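Local coordinates for protein alpha-glucosidase (Bacteroides thetaiotaomicron, PDB 5XFM) that probably hydrolyses beta-L-arabinopyranosides and alpha-galactosides, as a bifunctional, calcium-binding enzyme of glycoside hydrolase family 97, at residues R116-D119 against N120-A123; P533-L536 against K537-A541; C543-F546 against M547-V550; A571-G575 against D576-L580. The protein carries 1 engineered substitution. All coordinates share one frame; numbering follows the deposited sequence.

Contact 1 of 4, residues R116-D119 against N120-A123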
ATOM      1  N   ARG A 116       3.560  14.586 -15.682  1.00 17.54           N
ATOM      2  CA  ARG A 116       4.923  14.066 -15.642  1.00 20.02           C
ATOM      3  C   ARG A 116       4.922  12.633 -16.134  1.00 20.06           C
ATOM      4  O   ARG A 116       4.323  11.752 -15.520  1.00 21.88           O
ATOM      5  CB  ARG A 116       5.500  14.160 -14.232  1.00 23.33           C
ATOM      6  CG  ARG A 116       5.746  15.587 -13.786  1.00 23.64           C
ATOM      7  CD  ARG A 116       6.155  15.671 -12.327  1.00 24.00           C
ATOM      8  NE  ARG A 116       6.366  17.060 -11.934  1.00 21.49           N
ATOM      9  CZ  ARG A 116       6.603  17.459 -10.689  1.00 30.39           C
ATOM     10  NH1 ARG A 116       6.642  16.574  -9.700  1.00 24.52           N
ATOM     11  NH2 ARG A 116       6.780  18.749 -10.431  1.00 31.09           N
ATOM     12  N   VAL A 117       5.579  12.404 -17.261  1.00 22.42           N
ATOM     13  CA  VAL A 117       5.564  11.093 -17.878  1.00 25.15           C
ATOM     14  C   VAL A 117       6.949  10.466 -17.883  1.00 22.86           C
ATOM     15  O   VAL A 117       7.843  10.927 -18.592  1.00 30.50           O
ATOM     16  CB  VAL A 117       5.025  11.158 -19.319  1.00 21.79           C
ATOM     17  CG1 VAL A 117       4.807   9.757 -19.864  1.00 22.58           C
ATOM     18  CG2 VAL A 117       3.723  11.943 -19.356  1.00 21.86           C
ATOM     19  N   SER A 118       7.125   9.424 -17.076  1.00 21.53           N
ATOM     20  CA  SER A 118       8.333   8.610 -17.133  1.00 20.46           C
ATOM     21  C   SER A 118       8.069   7.466 -18.113  1.00 22.44           C
ATOM     22  O   SER A 118       7.044   7.473 -18.802  1.00 23.54           O
ATOM     23  CB  SER A 118       8.727   8.096 -15.745  1.00 23.10           C
ATOM     24  OG  SER A 118       7.706   7.305 -15.162  1.00 19.34           O
ATOM     25  N   ASP A 119       8.984   6.501 -18.202  1.00 19.67           N
ATOM     26  CA  ASP A 119       8.867   5.438 -19.210  1.00 24.82           C
ATOM     27  C   ASP A 119       7.549   4.671 -19.150  1.00 24.33           C
ATOM     28  O   ASP A 119       6.989   4.311 -20.186  1.00 25.45           O
ATOM     29  CB  ASP A 119      10.018   4.439 -19.085  1.00 28.29           C
ATOM     30  CG  ASP A 119      11.304   4.942 -19.704  1.00 33.18           C
ATOM     31  OD1 ASP A 119      11.245   5.758 -20.656  1.00 27.04           O
ATOM     32  OD2 ASP A 119      12.379   4.498 -19.244  1.00 38.24           O
ATOM     33  N   ASN A 120       7.067   4.405 -17.940  1.00 25.85           N
ATOM     34  CA  ASN A 120       5.850   3.618 -17.763  1.00 21.95           C
ATOM     35  C   ASN A 120       4.858   4.228 -16.785  1.00 21.89           C
ATOM     36  O   ASN A 120       3.976   3.533 -16.290  1.00 20.03           O
ATOM     37  CB  ASN A 120       6.195   2.205 -17.301  1.00 25.92           C
ATOM     38  CG  ASN A 120       6.853   1.383 -18.388  1.00 27.18           C
ATOM     39  OD1 ASN A 120       6.182   0.895 -19.300  1.00 23.46           O
ATOM     40  ND2 ASN A 120       8.166   1.214 -18.294  1.00 22.28           N
ATOM     41  N   ASP A 121       5.012   5.512 -16.480  1.00 18.35           N
ATOM     42  CA  ASP A 121       4.094   6.156 -15.548  1.00 20.61           C
ATOM     43  C   ASP A 121       3.713   7.573 -15.951  1.00 18.63           C
ATOM     44  O   ASP A 121       4.525   8.341 -16.468  1.00 27.31           O
ATOM     45  CB  ASP A 121       4.694   6.182 -14.139  1.00 20.43           C
ATOM     46  CG  ASP A 121       5.092   4.807 -13.652  1.00 22.24           C
ATOM     47  OD1 ASP A 121       6.226   4.377 -13.955  1.00 24.74           O
ATOM     48  OD2 ASP A 121       4.271   4.154 -12.973  1.00 21.04           O
ATOM     49  N   VAL A 122       2.457   7.903 -15.699  1.00 21.41           N
ATOM     50  CA  VAL A 122       1.951   9.254 -15.839  1.00 21.52           C
ATOM     51  C   VAL A 122       1.494   9.755 -14.475  1.00 21.67           C
ATOM     52  O   VAL A 122       0.740   9.079 -13.795  1.00 19.23           O
ATOM     53  CB  VAL A 122       0.778   9.321 -16.823  1.00 20.15           C
ATOM     54  CG1 VAL A 122       0.187  10.722 -16.843  1.00 24.46           C
ATOM     55  CG2 VAL A 122       1.221   8.890 -18.219  1.00 20.19           C
ATOM     56  N   ALA A 123       1.978  10.912 -14.050  1.00 21.74           N
ATOM     57  CA  ALA A 123       1.453  11.527 -12.834  1.00 20.22           C
ATOM     58  C   ALA A 123       0.930  12.899 -13.195  1.00 18.83           C
ATOM     59  O   ALA A 123       1.641  13.675 -13.803  1.00 24.15           O
ATOM     60  CB  ALA A 123       2.518  11.624 -11.761  1.00 25.70           C
TER
HETATM   61  O   HOH W   1       8.355   4.912 -15.598  1.00 20.75           O
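Val-117 and Val-122 lie side by side on the packed face of this hairpin end, pointing the same way, with Val-117 CG1 4.0 Å from Val-122 CG2. Leu-26 and Leu-28 of strand 26-31 cover the pair, so the hairpin of strands 110-117 and 121-128 packs against a second sheet in the N-terminal domain, consistent with its mutarotase-like beta-sandwich family. At the antiparallel hydrogen-bonded pair Arg-116 and Ala-123, Arg-116 N gives a nearly straight bond to Ala-123 O (2.8 Å, 170°), returned by Ala-123 N to Arg-116 O at 2.9 Å. Extended from CG to NE, the Arg-116 side chain carries NE to a salt bridge with Glu-98.

The turn is looser and polar. Ser-118 N donates to Asp-121 O at 2.9 Å through a bent bond (136°). A water bridges the bend, accepting from Asn-120 N at 2.7 Å, donating to Asp-121 OD1 at 2.7 Å and hydrogen-bonding with Ser-118 OG. Asp-119 turns outward, its OD1 taking the backbone N-H of Asp-23. Because Asp-121 OD1 meets the water while OD2 meets the hydroxyls of Thr-264 and Thr-275, both oxygens of this buried carboxylate are engaged, which probably fixes its rotation.

Contact 2 of 4, residues P533-L536 against K537-A541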
ATOM      1  N   PRO A 533       5.523 -18.612  20.193  1.00 20.56           N
ATOM      2  CA  PRO A 533       6.605 -19.341  20.874  1.00 23.22           C
ATOM      3  C   PRO A 533       6.617 -20.850  20.604  1.00 21.68           C
ATOM      4  O   PRO A 533       7.687 -21.438  20.400  1.00 23.28           O
ATOM      5  CB  PRO A 533       6.333 -19.067  22.356  1.00 21.45           C
ATOM      6  CG  PRO A 533       5.569 -17.797  22.383  1.00 24.83           C
ATOM      7  CD  PRO A 533       4.827 -17.672  21.090  1.00 23.44           C
ATOM      8  N   ASN A 534       5.437 -21.459  20.577  1.00 24.61           N
ATOM      9  CA  ASN A 534       5.312 -22.888  20.304  1.00 24.07           C
ATOM     10  C   ASN A 534       5.910 -23.304  18.959  1.00 29.64           C
ATOM     11  O   ASN A 534       6.213 -24.481  18.753  1.00 33.98           O
ATOM     12  CB  ASN A 534       3.844 -23.307  20.375  1.00 24.80           C
ATOM     13  CG  ASN A 534       2.965 -22.502  19.446  1.00 23.82           C
ATOM     14  OD1 ASN A 534       2.620 -21.360  19.741  1.00 21.46           O
ATOM     15  ND2 ASN A 534       2.583 -23.099  18.327  1.00 25.54           N
ATOM     16  N   ASN A 535       6.084 -22.345  18.048  1.00 26.53           N
ATOM     17  CA  ASN A 535       6.667 -22.641  16.744  1.00 22.68           C
ATOM     18  C   ASN A 535       8.120 -23.090  16.861  1.00 29.09           C
ATOM     19  O   ASN A 535       8.645 -23.762  15.972  1.00 25.93           O
ATOM     20  CB  ASN A 535       6.571 -21.440  15.808  1.00 18.50           C
ATOM     21  CG  ASN A 535       5.140 -21.096  15.449  1.00 29.73           C
ATOM     22  OD1 ASN A 535       4.854 -19.984  15.004  1.00 24.98           O
ATOM     23  ND2 ASN A 535       4.224 -22.042  15.669  1.00 28.96           N
ATOM     24  N   LEU A 536       8.786 -22.723  17.948  1.00 28.19           N
ATOM     25  CA  LEU A 536      10.163 -23.179  18.096  1.00 32.44           C
ATOM     26  C   LEU A 536      10.191 -24.673  18.417  1.00 36.48           C
ATOM     27  O   LEU A 536      11.240 -25.307  18.311  1.00 32.90           O
ATOM     28  CB  LEU A 536      10.898 -22.387  19.175  1.00 28.84           C
ATOM     29  CG  LEU A 536      11.464 -21.043  18.717  1.00 33.29           C
ATOM     30  CD1 LEU A 536      12.208 -20.361  19.855  1.00 27.84           C
ATOM     31  CD2 LEU A 536      12.363 -21.219  17.499  1.00 27.28           C
ATOM     32  N   LYS A 537       9.032 -25.237  18.764  1.00 34.92           N
ATOM     33  CA  LYS A 537       8.931 -26.675  19.019  1.00 33.37           C
ATOM     34  C   LYS A 537       8.174 -27.466  17.938  1.00 36.21           C
ATOM     35  O   LYS A 537       8.535 -28.606  17.646  1.00 36.63           O
ATOM     36  CB  LYS A 537       8.257 -26.917  20.374  1.00 39.72           C
ATOM     37  CG  LYS A 537       9.032 -26.381  21.575  1.00 49.21           C
ATOM     38  CD  LYS A 537      10.326 -27.147  21.812  1.00 60.55           C
ATOM     39  CE  LYS A 537      11.047 -26.652  23.058  1.00 60.01           C
ATOM     40  NZ  LYS A 537      11.592 -25.274  22.870  1.00 59.51           N
ATOM     41  N   ASP A 538       7.134 -26.878  17.345  1.00 33.12           N
ATOM     42  CA  ASP A 538       6.277 -27.634  16.421  1.00 29.30           C
ATOM     43  C   ASP A 538       6.433 -27.242  14.951  1.00 30.91           C
ATOM     44  O   ASP A 538       5.641 -27.654  14.099  1.00 26.86           O
ATOM     45  CB  ASP A 538       4.801 -27.512  16.833  1.00 31.68           C
ATOM     46  CG  ASP A 538       4.318 -26.072  16.920  1.00 33.03           C
ATOM     47  OD1 ASP A 538       4.829 -25.207  16.175  1.00 29.29           O
ATOM     48  OD2 ASP A 538       3.407 -25.809  17.738  1.00 30.91           O
ATOM     49  N   VAL A 539       7.463 -26.456  14.656  1.00 28.44           N
ATOM     50  CA  VAL A 539       7.769 -26.083  13.282  1.00 22.63           C
ATOM     51  C   VAL A 539       9.168 -26.579  12.927  1.00 30.15           C
ATOM     52  O   VAL A 539      10.099 -26.406  13.716  1.00 33.54           O
ATOM     53  CB  VAL A 539       7.682 -24.555  13.082  1.00 25.75           C
ATOM     54  CG1 VAL A 539       8.124 -24.156  11.674  1.00 28.01           C
ATOM     55  CG2 VAL A 539       6.269 -24.065  13.364  1.00 27.05           C
ATOM     56  N   PRO A 540       9.308 -27.230  11.755  1.00 27.43           N
ATOM     57  CA  PRO A 540      10.602 -27.710  11.256  1.00 29.79           C
ATOM     58  C   PRO A 540      11.681 -26.641  11.378  1.00 34.83           C
ATOM     59  O   PRO A 540      11.431 -25.487  11.034  1.00 31.70           O
ATOM     60  CB  PRO A 540      10.316 -28.026   9.788  1.00 32.11           C
ATOM     61  CG  PRO A 540       8.872 -28.378   9.760  1.00 30.64           C
ATOM     62  CD  PRO A 540       8.200 -27.583  10.849  1.00 25.37           C
ATOM     63  N   ALA A 541      12.864 -27.039  11.836  1.00 36.10           N
ATOM     64  CA  ALA A 541      13.918 -26.106  12.225  1.00 32.71           C
ATOM     65  C   ALA A 541      14.337 -25.185  11.085  1.00 33.22           C
ATOM     66  O   ALA A 541      14.713 -24.045  11.323  1.00 34.66           O
ATOM     67  CB  ALA A 541      15.124 -26.866  12.762  1.00 32.22           C
TER
HETATM   68  O   HOH W   2      11.603 -25.566  15.618  1.00 31.86           O
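Asp-538 reaches back to two asparagine amides, one for each carboxylate oxygen. Asn-534 ND2 donates to Asp-538 OD2 over 2.9 Å in an almost perfectly straight bond (178°), and the acceptor lies in the plane of the amide; amide and carboxylate are nevertheless turned 72° against each other. Asn-535 ND2 makes the longer bond, 3.3 Å to Asp-538 OD1. Both oxygens use their syn lone pairs, each donor approaching on the side of the other oxygen. The carboxylate gets there because chi1 of Asp-538, 56°, sets CG between its own backbone N and carbonyl carbon. Both ND2 atoms also donate to Asn-495 OD1, and OD2 takes a weak further bond from Asn-502. With the carboxylate cut back to an alanine, the two amides would probably lose their shared acceptor and be held less firmly, relying more on Asn-495.

The backbone bonds belong to the single-turn helix 535-538, in the glycoside hydrolase 97 family region, which leads through Pro-540, the N-cap, into helix 541-549. Asn-534 O accepts twice, from Lys-537 N and from Asp-538 N, each at 2.9 Å. The same carbonyl oxygen stands 3.0 Å from Asp-538 OD1, a pairing of two acceptors that the amide donors probably offset. Val-539 N to Asn-535 O is weak, at 3.2 Å.

Among apolar contacts, Val-539 CG2 lies across the root of Asn-535, 3.6 Å from its CB, and Leu-494 meets both side chains from a loop. Leu-536 turns off to Phe-320 of helix 311-324.

Contact 3 of 4, residues C543-F546 against M547-V550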
ATOM      1  N   CYS A 543      12.557 -23.749   8.835  1.00 28.53           N
ATOM      2  CA  CYS A 543      11.647 -22.613   8.732  1.00 32.54           C
ATOM      3  C   CYS A 543      11.992 -21.531   9.757  1.00 29.10           C
ATOM      4  O   CYS A 543      12.131 -20.353   9.419  1.00 29.99           O
ATOM      5  CB  CYS A 543      10.196 -23.063   8.908  1.00 25.32           C
ATOM      6  SG  CYS A 543       9.599 -24.168   7.603  1.00 28.33           S
ATOM      7  N   MET A 544      12.139 -21.935  11.011  1.00 29.43           N
ATOM      8  CA  MET A 544      12.424 -20.980  12.071  1.00 30.63           C
ATOM      9  C   MET A 544      13.809 -20.371  11.900  1.00 30.71           C
ATOM     10  O   MET A 544      14.029 -19.196  12.225  1.00 29.11           O
ATOM     11  CB  MET A 544      12.291 -21.662  13.428  1.00 27.83           C
ATOM     12  CG  MET A 544      10.909 -22.237  13.648  1.00 29.86           C
ATOM     13  SD  MET A 544       9.651 -20.970  13.411  1.00 30.46           S
ATOM     14  CE  MET A 544      10.025 -19.876  14.791  1.00 19.15           C
ATOM     15  N   ASP A 545      14.722 -21.171  11.355  1.00 31.52           N
ATOM     16  CA  ASP A 545      16.065 -20.715  11.032  1.00 31.89           C
ATOM     17  C   ASP A 545      16.003 -19.637   9.969  1.00 32.87           C
ATOM     18  O   ASP A 545      16.683 -18.617  10.077  1.00 31.24           O
ATOM     19  CB  ASP A 545      16.958 -21.870  10.564  1.00 35.33           C
ATOM     20  CG  ASP A 545      17.461 -22.724  11.716  1.00 36.22           C
ATOM     21  OD1 ASP A 545      17.630 -22.184  12.829  1.00 40.08           O
ATOM     22  OD2 ASP A 545      17.711 -23.929  11.507  1.00 36.91           O
ATOM     23  N   PHE A 546      15.201 -19.866   8.933  1.00 31.49           N
ATOM     24  CA  PHE A 546      15.015 -18.834   7.923  1.00 32.42           C
ATOM     25  C   PHE A 546      14.460 -17.557   8.553  1.00 34.07           C
ATOM     26  O   PHE A 546      14.983 -16.461   8.320  1.00 28.47           O
ATOM     27  CB  PHE A 546      14.068 -19.288   6.816  1.00 27.48           C
ATOM     28  CG  PHE A 546      13.661 -18.174   5.880  1.00 32.60           C
ATOM     29  CD1 PHE A 546      14.482 -17.805   4.826  1.00 36.41           C
ATOM     30  CD2 PHE A 546      12.486 -17.470   6.079  1.00 29.35           C
ATOM     31  CE1 PHE A 546      14.125 -16.775   3.978  1.00 35.52           C
ATOM     32  CE2 PHE A 546      12.128 -16.436   5.235  1.00 28.55           C
ATOM     33  CZ  PHE A 546      12.943 -16.091   4.185  1.00 30.60           C
ATOM     34  N   MET A 547      13.402 -17.705   9.351  1.00 28.61           N
ATOM     35  CA  MET A 547      12.726 -16.548   9.939  1.00 29.35           C
ATOM     36  C   MET A 547      13.675 -15.756  10.832  1.00 34.83           C
ATOM     37  O   MET A 547      13.485 -14.558  11.042  1.00 35.80           O
ATOM     38  CB  MET A 547      11.484 -16.975  10.717  1.00 25.91           C
ATOM     39  CG  MET A 547      10.357 -17.442   9.815  1.00 28.41           C
ATOM     40  SD  MET A 547       9.959 -16.211   8.561  1.00 34.39           S
ATOM     41  CE  MET A 547       9.347 -14.867   9.569  1.00 28.19           C
ATOM     42  N   LYS A 548      14.689 -16.429  11.364  1.00 28.65           N
ATOM     43  CA  LYS A 548      15.719 -15.731  12.121  1.00 29.15           C
ATOM     44  C   LYS A 548      16.561 -14.775  11.254  1.00 28.59           C
ATOM     45  O   LYS A 548      17.117 -13.802  11.766  1.00 28.21           O
ATOM     46  CB  LYS A 548      16.623 -16.737  12.832  1.00 28.67           C
ATOM     47  CG  LYS A 548      16.055 -17.225  14.158  1.00 27.42           C
ATOM     48  CD  LYS A 548      16.701 -18.528  14.598  1.00 30.19           C
ATOM     49  CE  LYS A 548      16.694 -18.667  16.118  1.00 27.55           C
ATOM     50  NZ  LYS A 548      15.886 -19.827  16.588  1.00 37.58           N
ATOM     51  N   ARG A 549      16.661 -15.045   9.954  1.00 32.60           N
ATOM     52  CA  ARG A 549      17.509 -14.237   9.071  1.00 28.40           C
ATOM     53  C   ARG A 549      16.734 -13.347   8.109  1.00 29.42           C
ATOM     54  O   ARG A 549      17.337 -12.650   7.292  1.00 33.90           O
ATOM     55  CB  ARG A 549      18.442 -15.133   8.251  1.00 28.93           C
ATOM     56  CG  ARG A 549      19.281 -16.099   9.069  1.00 38.94           C
ATOM     57  CD  ARG A 549      20.360 -16.757   8.220  1.00 50.55           C
ATOM     58  NE  ARG A 549      20.400 -18.204   8.421  1.00 57.19           N
ATOM     59  CZ  ARG A 549      20.269 -19.104   7.446  1.00 59.39           C
ATOM     60  NH1 ARG A 549      20.100 -18.710   6.188  1.00 69.71           N
ATOM     61  NH2 ARG A 549      20.311 -20.400   7.729  1.00 56.11           N
ATOM     62  N   VAL A 550      15.407 -13.365   8.199  1.00 35.96           N
ATOM     63  CA  VAL A 550      14.581 -12.613   7.254  1.00 34.74           C
ATOM     64  C   VAL A 550      14.820 -11.093   7.297  1.00 30.32           C
ATOM     65  O   VAL A 550      14.871 -10.480   8.367  1.00 31.04           O
ATOM     66  CB  VAL A 550      13.064 -12.924   7.483  1.00 31.60           C
ATOM     67  CG1 VAL A 550      12.564 -12.357   8.803  1.00 33.68           C
ATOM     68  CG2 VAL A 550      12.225 -12.424   6.318  1.00 32.67           C
TER
HETATM   69  O   HOH W   3      15.593 -21.926  14.952  1.00 31.33           O
HETATM   70  O   HOH W   4      19.318 -18.473  11.136  1.00 43.61           O
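A Met-aromatic contact occupies the later part of helix 541-549, where the sulfur of Met-547 comes up to the edge of the Phe-546 ring. Met-547 SD lies 5.0 Å from the ring centroid and 78° off its normal, with Phe-546 CD2 the nearest ring atom at 3.8 Å. The ring stands out from the helix because Phe-546 CG is anti to its backbone N (chi1 170°), and the Met-547 chain, bent at both chi2 and chi3, curls its sulfur back to it. From one turn further on, Val-550 CG2 reaches Phe-546 CE2 at 4.2 Å, crossing the ring obliquely.

The helix lies in the catalytic region, whose parallel sheet and family clan mark a TIM-barrel fold; its buried side packs on helices 311-324 and 512-521, with Met-324 and Thr-519 both touching Met-547. Phe-546 faces the C-terminal domain as well, meeting Tyr-607 ring edge to face, which makes it a link between the two domains.

Backbone bonds hold the turns together: Met-547 N to Cys-543 O at 2.9 Å, and Arg-549 N to Phe-546 O at 2.7 Å. On the polar side, Asp-545 and Lys-548 are oppositely charged but meet through a water, which donates to Asp-545 OD1 and accepts from Lys-548 NZ at 2.7 Å. A second water donates to Asp-545 O and accepts from Arg-549 NE at 2.9 Å; Asp-545 O itself lies over one face of the guanidinium.

Contact 4 of 4, residues A571-G575 against D576-L580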
ATOM      1  N   ALA A 571      11.981 -11.282  -7.313  1.00 29.45           N
ATOM      2  CA  ALA A 571      13.254 -11.262  -6.612  1.00 29.19           C
ATOM      3  C   ALA A 571      13.518  -9.902  -5.982  1.00 32.34           C
ATOM      4  O   ALA A 571      13.311  -8.860  -6.611  1.00 30.65           O
ATOM      5  CB  ALA A 571      14.385 -11.636  -7.553  1.00 30.39           C
ATOM      6  N   ARG A 572      13.974  -9.932  -4.733  1.00 32.58           N
ATOM      7  CA  ARG A 572      14.319  -8.734  -3.976  1.00 31.73           C
ATOM      8  C   ARG A 572      15.746  -8.837  -3.447  1.00 32.38           C
ATOM      9  O   ARG A 572      16.171  -9.895  -2.984  1.00 30.26           O
ATOM     10  CB  ARG A 572      13.341  -8.521  -2.815  1.00 33.46           C
ATOM     11  CG  ARG A 572      11.982  -7.991  -3.228  1.00 30.70           C
ATOM     12  CD  ARG A 572      11.052  -7.794  -2.033  1.00 28.13           C
ATOM     13  NE  ARG A 572      10.142  -6.674  -2.263  1.00 35.20           N
ATOM     14  CZ  ARG A 572       8.829  -6.784  -2.433  1.00 25.18           C
ATOM     15  NH1 ARG A 572       8.248  -7.971  -2.415  1.00 32.14           N
ATOM     16  NH2 ARG A 572       8.098  -5.699  -2.641  1.00 38.02           N
ATOM     17  N   ARG A 573      16.477  -7.732  -3.526  1.00 29.80           N
ATOM     18  CA  ARG A 573      17.870  -7.694  -3.106  1.00 31.67           C
ATOM     19  C   ARG A 573      18.051  -6.901  -1.820  1.00 32.75           C
ATOM     20  O   ARG A 573      17.432  -5.850  -1.641  1.00 30.36           O
ATOM     21  CB  ARG A 573      18.750  -7.092  -4.211  1.00 31.48           C
ATOM     22  CG  ARG A 573      20.217  -6.922  -3.826  1.00 32.00           C
ATOM     23  CD  ARG A 573      21.064  -6.461  -5.005  1.00 31.67           C
ATOM     24  NE  ARG A 573      20.699  -5.131  -5.486  1.00 32.47           N
ATOM     25  CZ  ARG A 573      21.160  -3.994  -4.971  1.00 33.53           C
ATOM     26  NH1 ARG A 573      22.022  -4.020  -3.964  1.00 31.04           N
ATOM     27  NH2 ARG A 573      20.772  -2.827  -5.473  1.00 28.92           N
ATOM     28  N   GLN A 574      18.855  -7.437  -0.903  1.00 34.41           N
ATOM     29  CA  GLN A 574      19.337  -6.648   0.226  1.00 31.07           C
ATOM     30  C   GLN A 574      20.852  -6.736   0.279  1.00 37.49           C
ATOM     31  O   GLN A 574      21.415  -7.827   0.447  1.00 33.85           O
ATOM     32  CB  GLN A 574      18.779  -7.108   1.566  1.00 34.19           C
ATOM     33  CG  GLN A 574      19.413  -6.307   2.706  1.00 39.49           C
ATOM     34  CD  GLN A 574      18.951  -6.748   4.068  1.00 48.58           C
ATOM     35  OE1 GLN A 574      19.333  -7.818   4.537  1.00 54.78           O
ATOM     36  NE2 GLN A 574      18.101  -5.943   4.706  1.00 51.16           N
ATOM     37  N   GLY A 575      21.509  -5.590   0.141  1.00 36.09           N
ATOM     38  CA  GLY A 575      22.950  -5.568   0.031  1.00 27.90           C
ATOM     39  C   GLY A 575      23.365  -6.327  -1.207  1.00 32.58           C
ATOM     40  O   GLY A 575      22.984  -5.978  -2.321  1.00 29.93           O
ATOM     41  N   ASP A 576      24.113  -7.404  -1.008  1.00 38.86           N
ATOM     42  CA  ASP A 576      24.573  -8.208  -2.124  1.00 37.75           C
ATOM     43  C   ASP A 576      23.802  -9.525  -2.199  1.00 41.52           C
ATOM     44  O   ASP A 576      24.059 -10.354  -3.073  1.00 47.90           O
ATOM     45  CB  ASP A 576      26.071  -8.474  -1.973  1.00 43.98           C
ATOM     46  CG  ASP A 576      26.923  -7.366  -2.559  1.00 48.54           C
ATOM     47  OD1 ASP A 576      26.497  -6.744  -3.551  1.00 44.83           O
ATOM     48  OD2 ASP A 576      28.009  -7.098  -2.001  1.00 61.40           O
ATOM     49  N   THR A 577      22.837  -9.702  -1.297  1.00 34.47           N
ATOM     50  CA  THR A 577      22.080 -10.954  -1.226  1.00 35.78           C
ATOM     51  C   THR A 577      20.754 -10.905  -1.981  1.00 33.20           C
ATOM     52  O   THR A 577      19.911 -10.038  -1.719  1.00 35.32           O
ATOM     53  CB  THR A 577      21.777 -11.344   0.231  1.00 31.50           C
ATOM     54  OG1 THR A 577      22.941 -11.142   1.037  1.00 32.69           O
ATOM     55  CG2 THR A 577      21.352 -12.801   0.307  1.00 35.42           C
ATOM     56  N   TRP A 578      20.557 -11.857  -2.888  1.00 27.86           N
ATOM     57  CA  TRP A 578      19.306 -11.944  -3.636  1.00 30.25           C
ATOM     58  C   TRP A 578      18.378 -13.020  -3.087  1.00 36.56           C
ATOM     59  O   TRP A 578      18.806 -14.142  -2.771  1.00 33.50           O
ATOM     60  CB  TRP A 578      19.568 -12.206  -5.125  1.00 33.67           C
ATOM     61  CG  TRP A 578      19.832 -10.960  -5.930  1.00 34.38           C
ATOM     62  CD1 TRP A 578      21.045 -10.481  -6.330  1.00 39.24           C
ATOM     63  CD2 TRP A 578      18.852 -10.036  -6.431  1.00 33.17           C
ATOM     64  NE1 TRP A 578      20.883  -9.316  -7.047  1.00 34.39           N
ATOM     65  CE2 TRP A 578      19.547  -9.023  -7.121  1.00 35.32           C
ATOM     66  CE3 TRP A 578      17.457  -9.968  -6.358  1.00 30.62           C
ATOM     67  CZ2 TRP A 578      18.893  -7.958  -7.737  1.00 36.14           C
ATOM     68  CZ3 TRP A 578      16.813  -8.910  -6.966  1.00 32.37           C
ATOM     69  CH2 TRP A 578      17.530  -7.920  -7.649  1.00 37.78           C
ATOM     70  N   TYR A 579      17.107 -12.639  -2.966  1.00 35.12           N
ATOM     71  CA  TYR A 579      16.032 -13.516  -2.522  1.00 33.68           C
ATOM     72  C   TYR A 579      14.963 -13.646  -3.609  1.00 35.57           C
ATOM     73  O   TYR A 579      14.278 -12.676  -3.922  1.00 38.10           O
ATOM     74  CB  TYR A 579      15.380 -12.975  -1.244  1.00 31.53           C
ATOM     75  CG  TYR A 579      16.288 -12.808  -0.039  1.00 30.71           C
ATOM     76  CD1 TYR A 579      17.205 -11.765   0.034  1.00 30.57           C
ATOM     77  CD2 TYR A 579      16.187 -13.666   1.052  1.00 34.26           C
ATOM     78  CE1 TYR A 579      18.021 -11.602   1.145  1.00 32.83           C
ATOM     79  CE2 TYR A 579      16.995 -13.511   2.165  1.00 29.43           C
ATOM     80  CZ  TYR A 579      17.909 -12.480   2.205  1.00 32.91           C
ATOM     81  OH  TYR A 579      18.711 -12.325   3.310  1.00 38.02           O
ATOM     82  N   LEU A 580      14.805 -14.833  -4.179  1.00 33.34           N
ATOM     83  CA  LEU A 580      13.701 -15.069  -5.100  1.00 33.06           C
ATOM     84  C   LEU A 580      12.587 -15.834  -4.391  1.00 32.47           C
ATOM     85  O   LEU A 580      12.828 -16.831  -3.714  1.00 28.31           O
ATOM     86  CB  LEU A 580      14.163 -15.828  -6.346  1.00 31.53           C
ATOM     87  CG  LEU A 580      13.048 -16.009  -7.382  1.00 30.44           C
ATOM     88  CD1 LEU A 580      13.535 -15.642  -8.762  1.00 36.57           C
ATOM     89  CD2 LEU A 580      12.518 -17.430  -7.369  1.00 34.21           C
TER
HETATM   90  O   HOH W   5      23.058  -9.191   2.967  1.00 35.05           O
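Arg-573 CB sits squarely over the six-membered ring of Trp-578, 3.4 Å from its centroid and 6° off the normal, a CH-pi contact. Further along the side chain, Arg-573 CD comes to 3.5 Å from Trp-578 NE1, while Ala-571 CB touches Trp-578 CE3 at 3.7 Å. The guanidinium is turned 60° from the indole plane, and it is the methylenes that meet the ring. A bend at chi3 (64°) then carries NH1 back to Gly-575 O at 2.7 Å, in the carbonyl plane, and NE forms a salt bridge with Glu-556. Were Trp-578 cut back to an alanine, the Arg-573 methylenes would probably lose the ring face beneath them, and a gap would open beside Ala-571.

Arg-573 and Trp-578 form an antiparallel non-hydrogen-bonded pair, flanked by the hydrogen-bonded pairs Arg-572 with Tyr-579 and Gln-574 with Thr-577; Arg-572 N meets Tyr-579 O at 2.9 Å. A type II' turn from Gln-574 to Thr-577 closes the hairpin, Gly-575 taking its positive phi.

On the other face, Arg-572 makes a cation-pi contact with Trp-554 and donates to the carbonyls of Val-520 and Leu-521 at the end of helix 512-521. The hairpin lies mid-sheet in the C-terminal domain, strand 556-563 flanking 567-574 and strand 636-641 flanking 577-584.

Contacts 2 and 3 follow each other along the chain, their centres 11 Å apart, and join where Met-544 meets helix 535-538: Leu-536 CD2 lies 3.8 Å from Met-544 CE, and Val-539 CG1 3.9 Å from Met-544 CG. Contact 4, in the C-terminal domain, has its centre about 15 Å from that of contact 3 and just reaches it, with Arg-549 O 4.2 Å from Tyr-579 OH. Contact 1 stands apart in the N-terminal domain, its centre about 27 Å from that of contact 4 and 47 Å from that of contact 2, across the chain's centre. None of the four includes the calcium ligands Glu-174, Glu-452 and Glu-458.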